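Local coordinates for DUF1285 domain-containing protein (Shewanella baltica, PDB 2RA9) that is of unknown function but has a fold built from repeated structural motifs and may take part in signal transduction, at residues D115-L120 / W127-R132; L79-F84 / L120-G125. One frame throughout, in Å; residues are numbered along the deposited sequence.

Contact 1. Residues D115-L120 / W127-R132; sequences DDSVYL and WGKLGR. With EDO (1,2-ethanediol), chain F; EDO (1,2-ethanediol), chain I.
Y119 and K129 form an antiparallel non-hydrogen-bonded pair, followed by the hydrogen-bonded pair of L120 and G128. L120 N gives to G128 O at 2.8 Å, and G128 N returns a bond to L120 O at 2.9 Å. Further along, L130 N bonds V118 O at 2.8 Å, and this bond is nearly straight (173°). On one face, the side chains of Y119 and K129 lie side by side and point the same way. K129 CB sits 3.8 Å from Y119 CE2. K129 has CG anti to the backbone N (chi1 180°), and its chain runs past the ring until CD reaches S117. Both polar ends go to D76: Y119 OH bonds one carboxylate oxygen, and K129 NZ makes a salt bridge with the other. With an alanine at Y119, D76 would probably lose its hydroxyl partner and the K129 methylenes the ring beside them. W127 CE3 touches Y119 CB at 3.7 Å, and Y119 C lies at the indole edge, in its plane. K112 makes a cation-pi contact with this indole. The strands are the arms of a beta hairpin, 118-121 and 127-130, within a mixed sheet. On the face away from Y119 and K129, L120 CD1 meets L130 CD2 at 3.9 Å, and F138 of helix 135-141 packs on both leucines. V118 and L130 run side by side, with CG1 of V118 3.8 Å from CD1 of L130. Past the last direct backbone bond, a 1,2-ethanediol bridges the strands. Its O2 accepts from V118 N at 2.9 Å and gives to L130 O. A water links the S117 hydroxyl to the other oxygen of this diol, and bonds weakly to R132 NE.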
loop_
_atom_site.group_PDB
_atom_site.type_symbol
_atom_site.label_atom_id
_atom_site.label_comp_id
_atom_site.label_asym_id
_atom_site.label_seq_id
_atom_site.Cartn_x
_atom_site.Cartn_y
_atom_site.Cartn_z
ATOM N N ASP A 115 -12.052 -6.238 -10.662
ATOM C CA ASP A 115 -13.111 -7.210 -10.376
ATOM C C ASP A 115 -12.830 -8.036 -9.145
ATOM O O ASP A 115 -13.692 -8.787 -8.683
ATOM C CB ASP A 115 -13.362 -8.072 -11.592
ATOM C CG ASP A 115 -13.771 -7.238 -12.768
ATOM O OD1 ASP A 115 -14.687 -6.363 -12.609
ATOM O OD2 ASP A 115 -13.136 -7.397 -13.830
ATOM N N ASP A 116 -11.626 -7.906 -8.594
ATOM C CA ASP A 116 -11.221 -8.707 -7.427
ATOM C C ASP A 116 -11.026 -7.925 -6.124
ATOM O O ASP A 116 -11.160 -8.496 -5.051
ATOM C CB ASP A 116 -9.892 -9.429 -7.735
ATOM C CG ASP A 116 -10.021 -10.462 -8.840
ATOM O OD1 ASP A 116 -11.138 -10.942 -9.119
ATOM O OD2 ASP A 116 -8.976 -10.810 -9.423
ATOM N N SER A 117 -10.730 -6.642 -6.211
ATOM C CA SER A 117 -10.124 -5.940 -5.094
ATOM C C SER A 117 -10.423 -4.452 -5.133
ATOM O O SER A 117 -10.776 -3.891 -6.164
ATOM C CB SER A 117 -8.617 -6.123 -5.111
ATOM O OG SER A 117 -8.233 -7.479 -5.054
ATOM N N VAL A 118 -10.253 -3.812 -3.981
ATOM C CA VAL A 118 -10.358 -2.375 -3.866
ATOM C C VAL A 118 -8.995 -1.853 -3.424
ATOM O O VAL A 118 -8.316 -2.444 -2.582
ATOM C CB VAL A 118 -11.412 -1.984 -2.860
ATOM C CG1 VAL A 118 -11.437 -0.452 -2.648
ATOM C CG2 VAL A 118 -12.783 -2.496 -3.317
ATOM N N TYR A 119 -8.610 -0.738 -4.031
ATOM C CA TYR A 119 -7.312 -0.102 -3.777
ATOM C C TYR A 119 -7.472 1.347 -3.393
ATOM O O TYR A 119 -8.308 2.020 -3.936
ATOM C CB TYR A 119 -6.406 -0.194 -5.008
ATOM C CG TYR A 119 -6.202 -1.582 -5.520
ATOM C CD1 TYR A 119 -7.129 -2.169 -6.368
ATOM C CD2 TYR A 119 -5.067 -2.307 -5.212
ATOM C CE1 TYR A 119 -6.941 -3.416 -6.867
ATOM C CE2 TYR A 119 -4.876 -3.616 -5.714
ATOM C CZ TYR A 119 -5.830 -4.169 -6.507
ATOM O OH TYR A 119 -5.654 -5.422 -7.028
ATOM N N LEU A 120 -6.671 1.822 -2.435
ATOM C CA LEU A 120 -6.701 3.220 -2.028
ATOM C C LEU A 120 -5.360 3.869 -2.327
ATOM O O LEU A 120 -4.320 3.257 -2.098
ATOM C CB LEU A 120 -7.024 3.370 -0.531
ATOM C CG LEU A 120 -8.426 2.933 -0.079
ATOM C CD1 LEU A 120 -8.581 2.905 1.444
ATOM C CD2 LEU A 120 -9.519 3.811 -0.724
ATOM N N TRP A 127 -0.208 2.373 -4.062
ATOM C CA TRP A 127 -1.608 2.020 -3.788
ATOM C C TRP A 127 -1.607 0.919 -2.750
ATOM O O TRP A 127 -0.726 0.032 -2.763
ATOM C CB TRP A 127 -2.281 1.511 -5.078
ATOM C CG TRP A 127 -2.552 2.595 -6.062
ATOM C CD1 TRP A 127 -1.649 3.160 -6.928
ATOM C CD2 TRP A 127 -3.784 3.288 -6.277
ATOM N NE1 TRP A 127 -2.249 4.130 -7.683
ATOM C CE2 TRP A 127 -3.561 4.228 -7.302
ATOM C CE3 TRP A 127 -5.059 3.209 -5.708
ATOM C CZ2 TRP A 127 -4.564 5.069 -7.764
ATOM C CZ3 TRP A 127 -6.034 4.019 -6.176
ATOM C CH2 TRP A 127 -5.790 4.945 -7.184
ATOM N N GLY A 128 -2.571 0.973 -1.836
ATOM C CA GLY A 128 -2.784 -0.065 -0.865
ATOM C C GLY A 128 -4.022 -0.871 -1.219
ATOM O O GLY A 128 -5.081 -0.292 -1.447
ATOM N N LYS A 129 -3.904 -2.198 -1.268
ATOM C CA LYS A 129 -5.028 -3.086 -1.497
ATOM C C LYS A 129 -5.752 -3.297 -0.165
ATOM O O LYS A 129 -5.125 -3.643 0.804
ATOM C CB LYS A 129 -4.554 -4.451 -2.014
ATOM C CG LYS A 129 -5.698 -5.402 -2.252
ATOM C CD LYS A 129 -5.336 -6.615 -3.084
ATOM C CE LYS A 129 -4.457 -7.550 -2.368
ATOM N NZ LYS A 129 -4.103 -8.752 -3.192
ATOM N N LEU A 130 -7.074 -3.187 -0.142
ATOM C CA LEU A 130 -7.807 -3.514 1.081
ATOM C C LEU A 130 -7.791 -5.004 1.353
ATOM O O LEU A 130 -8.183 -5.809 0.489
ATOM C CB LEU A 130 -9.277 -3.071 0.957
ATOM C CG LEU A 130 -9.576 -1.579 0.973
ATOM C CD1 LEU A 130 -11.050 -1.346 0.992
ATOM C CD2 LEU A 130 -8.935 -0.953 2.214
ATOM N N GLY A 131 -7.321 -5.369 2.525
ATOM C CA GLY A 131 -7.324 -6.749 2.934
ATOM C C GLY A 131 -8.736 -7.294 3.112
ATOM O O GLY A 131 -9.676 -6.539 3.397
ATOM N N ARG A 132 -8.886 -8.610 2.999
ATOM C CA ARG A 132 -10.186 -9.224 3.087
ATOM C C ARG A 132 -10.849 -8.959 4.416
ATOM O O ARG A 132 -12.060 -8.727 4.450
ATOM C CB ARG A 132 -10.104 -10.751 2.877
ATOM C CG ARG A 132 -9.910 -11.249 1.421
ATOM C CD ARG A 132 -10.259 -10.260 0.360
ATOM N NE ARG A 132 -10.473 -10.903 -0.943
ATOM C CZ ARG A 132 -11.610 -11.483 -1.330
ATOM N NH1 ARG A 132 -12.674 -11.519 -0.534
ATOM N NH2 ARG A 132 -11.689 -12.024 -2.538
HETATM C C1 EDO F . -11.194 -7.364 -0.669
HETATM O O1 EDO F . -11.263 -8.264 -1.785
HETATM C C2 EDO F . -11.048 -5.922 -1.141
HETATM O O2 EDO F . -9.776 -5.698 -1.792
HETATM C C1 EDO I . -14.353 -10.449 3.477
HETATM O O1 EDO I . -15.209 -11.454 4.006
HETATM C C2 EDO I . -14.753 -10.108 2.059
HETATM O O2 EDO I . -13.621 -9.569 1.380
HETATM O O HOH W 1 -8.871 -8.864 -2.784
#

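Contact 2. Residues L79-F84 / L120-G125; sequences LLIVDF and LPLERG. With EDO (1,2-ethanediol), chain D.
L79 and L122 meet beside the H103 ring, and V95 and V106 also pack on L122. The F84 ring lies further along strand 79-86. One face of it carries a 1,2-ethanediol, probably from the crystallisation liquor, whose C2 lies 3.7 Å above the plane, offset toward the rim. The D83 carboxylate is the next flat group. F84 N meets D83 OD1 at 2.9 Å from above the carboxylate plane, 43° out of it. The same OD1 takes a weak bond from O2 of the diol. A classic beta bulge, with V82 and D83 set against S96 of the adjacent strand, interrupts the strand here.

The contact itself is carried by methyl groups. L79 CD1 meets L122 CD1 at 3.7 Å, and the two side chains cross obliquely. L79 holds CG beside the backbone N (chi1 -70°), which brings CD1 to L122, the residue just past strand 118-121. I81 CD1 lies 4.1 Å from L120 CB and equally close to L120 CD1. These two side chains cross at about a right angle. The same I81 methyl comes within 4.4 Å of L122 CD2, so it faces both leucines.

Past L122 the chain turns polar. R124 NH1 pairs with E123 OE2 at 3.0 Å in a salt bridge. E123 OE1 accepts from H103 ND1, while R124 NE bonds L54 O, and R124 thus ties this turn to the other sheet. I81 and L120, from the strands on either side of 127-130, meet on one face of the mixed sheet, where both also touch L130. The other sheet, which includes strands 27-29 and 69-74, has the same strand order, in keeping with a fold of repeated motifs.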
loop_
_atom_site.group_PDB
_atom_site.type_symbol
_atom_site.label_atom_id
_atom_site.label_comp_id
_atom_site.label_asym_id
_atom_site.label_seq_id
_atom_site.Cartn_x
_atom_site.Cartn_y
_atom_site.Cartn_z
ATOM N N LEU A 79 1.354 -2.593 -0.955
ATOM C CA LEU A 79 0.972 -2.560 0.437
ATOM C C LEU A 79 -0.422 -3.163 0.581
ATOM O O LEU A 79 -1.271 -2.973 -0.278
ATOM C CB LEU A 79 0.969 -1.127 0.935
ATOM C CG LEU A 79 2.359 -0.481 1.056
ATOM C CD1 LEU A 79 2.286 0.979 1.163
ATOM C CD2 LEU A 79 3.160 -1.099 2.214
ATOM N N LEU A 80 -0.635 -3.911 1.668
ATOM C CA LEU A 80 -1.934 -4.469 2.004
ATOM C C LEU A 80 -2.465 -3.716 3.243
ATOM O O LEU A 80 -1.890 -3.793 4.343
ATOM C CB LEU A 80 -1.784 -5.955 2.351
ATOM C CG LEU A 80 -3.130 -6.684 2.553
ATOM C CD1 LEU A 80 -3.761 -6.993 1.221
ATOM C CD2 LEU A 80 -2.946 -7.933 3.403
ATOM N N ILE A 81 -3.576 -3.032 3.055
ATOM C CA ILE A 81 -4.236 -2.290 4.111
ATOM C C ILE A 81 -5.026 -3.243 5.009
ATOM O O ILE A 81 -5.876 -3.992 4.551
ATOM C CB ILE A 81 -5.143 -1.212 3.543
ATOM C CG1 ILE A 81 -4.293 -0.103 2.891
ATOM C CG2 ILE A 81 -6.066 -0.640 4.664
ATOM C CD1 ILE A 81 -5.045 0.914 2.014
ATOM N N VAL A 82 -4.765 -3.210 6.307
ATOM C CA VAL A 82 -5.404 -4.143 7.246
ATOM C C VAL A 82 -6.270 -3.408 8.286
ATOM O O VAL A 82 -7.070 -4.047 8.975
ATOM C CB VAL A 82 -4.391 -5.064 7.905
ATOM C CG1 VAL A 82 -3.687 -5.890 6.853
ATOM C CG2 VAL A 82 -3.349 -4.330 8.826
ATOM N N ASP A 83 -6.140 -2.087 8.395
ATOM C CA ASP A 83 -6.934 -1.295 9.350
ATOM C C ASP A 83 -7.052 0.121 8.855
ATOM O O ASP A 83 -6.249 0.584 8.026
ATOM C CB ASP A 83 -6.264 -1.344 10.738
ATOM C CG ASP A 83 -7.219 -1.108 11.891
ATOM O OD1 ASP A 83 -8.430 -0.936 11.678
ATOM O OD2 ASP A 83 -6.718 -1.088 13.036
ATOM N N PHE A 84 -8.055 0.826 9.358
ATOM C CA PHE A 84 -8.306 2.190 8.977
ATOM C C PHE A 84 -9.177 2.853 10.050
ATOM O O PHE A 84 -9.881 2.159 10.803
ATOM C CB PHE A 84 -8.958 2.284 7.580
ATOM C CG PHE A 84 -10.331 1.658 7.524
ATOM C CD1 PHE A 84 -11.428 2.367 7.952
ATOM C CD2 PHE A 84 -10.519 0.357 7.077
ATOM C CE1 PHE A 84 -12.698 1.794 7.971
ATOM C CE2 PHE A 84 -11.807 -0.201 7.095
ATOM C CZ PHE A 84 -12.875 0.568 7.568
ATOM N N LEU A 120 -6.671 1.822 -2.435
ATOM C CA LEU A 120 -6.701 3.220 -2.028
ATOM C C LEU A 120 -5.360 3.869 -2.327
ATOM O O LEU A 120 -4.320 3.257 -2.098
ATOM C CB LEU A 120 -7.024 3.370 -0.531
ATOM C CG LEU A 120 -8.426 2.933 -0.079
ATOM C CD1 LEU A 120 -8.581 2.905 1.444
ATOM C CD2 LEU A 120 -9.519 3.811 -0.724
ATOM N N PRO A 121 -5.361 5.121 -2.795
ATOM C CA PRO A 121 -4.083 5.719 -3.141
ATOM C C PRO A 121 -3.379 6.325 -1.925
ATOM O O PRO A 121 -4.003 6.949 -1.073
ATOM C CB PRO A 121 -4.466 6.769 -4.183
ATOM C CG PRO A 121 -5.859 7.200 -3.771
ATOM C CD PRO A 121 -6.490 6.015 -3.117
ATOM N N LEU A 122 -2.082 6.050 -1.846
ATOM C CA LEU A 122 -1.226 6.507 -0.774
ATOM C C LEU A 122 -0.156 7.394 -1.389
ATOM O O LEU A 122 -0.262 7.802 -2.544
ATOM C CB LEU A 122 -0.599 5.294 -0.057
ATOM C CG LEU A 122 -1.555 4.142 0.268
ATOM C CD1 LEU A 122 -0.826 2.955 0.795
ATOM C CD2 LEU A 122 -2.687 4.571 1.205
ATOM N N GLU A 123 0.920 7.631 -0.654
ATOM C CA GLU A 123 1.968 8.532 -1.121
ATOM C C GLU A 123 2.922 7.833 -2.057
ATOM O O GLU A 123 2.903 6.626 -2.194
ATOM C CB GLU A 123 2.728 9.105 0.080
ATOM C CG GLU A 123 3.553 8.118 0.860
ATOM C CD GLU A 123 2.850 7.455 2.041
ATOM O OE1 GLU A 123 1.590 7.427 2.086
ATOM O OE2 GLU A 123 3.590 6.958 2.934
ATOM N N ARG A 124 3.776 8.625 -2.701
ATOM C CA ARG A 124 4.866 8.101 -3.535
ATOM C C ARG A 124 4.403 7.210 -4.706
ATOM O O ARG A 124 5.139 6.348 -5.166
ATOM C CB ARG A 124 5.908 7.368 -2.662
ATOM C CG ARG A 124 6.604 8.246 -1.584
ATOM C CD ARG A 124 7.708 7.518 -0.807
ATOM N NE ARG A 124 7.308 6.281 -0.106
ATOM C CZ ARG A 124 6.641 6.207 1.054
ATOM N NH1 ARG A 124 6.317 7.282 1.761
ATOM N NH2 ARG A 124 6.352 5.015 1.554
ATOM N N GLY A 125 3.179 7.406 -5.192
ATOM C CA GLY A 125 2.621 6.608 -6.280
ATOM C C GLY A 125 2.136 5.241 -5.839
ATOM O O GLY A 125 1.724 4.409 -6.662
HETATM C C1 EDO D . -10.596 -2.386 9.933
HETATM O O1 EDO D . -11.406 -3.538 9.713
HETATM C C2 EDO D . -11.394 -1.312 10.646
HETATM O O2 EDO D . -11.460 -1.610 12.040
#

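In the fold
Both contacts belong to one sheet and share L120. Contact 1 joins neighbouring strands by backbone bonds. Contact 2 has no hydrogen bond between its segments and rests on aliphatic side chains that reach across the strand between them. That middle strand, 127-130, links the two: K129 O and G131 N probably bond I81 N and I81 O. Contact 2 lies near the centre of the chain and is buried. Contact 1 is only partly buried, and its outer end, around S117 and R132, holds a water and diols probably from the crystallisation liquor. The chemistry follows: mixed polar and apolar in 115-120/127-132, purely apolar across 79-84/120-125, with the E123-R124 pair in the turn beyond.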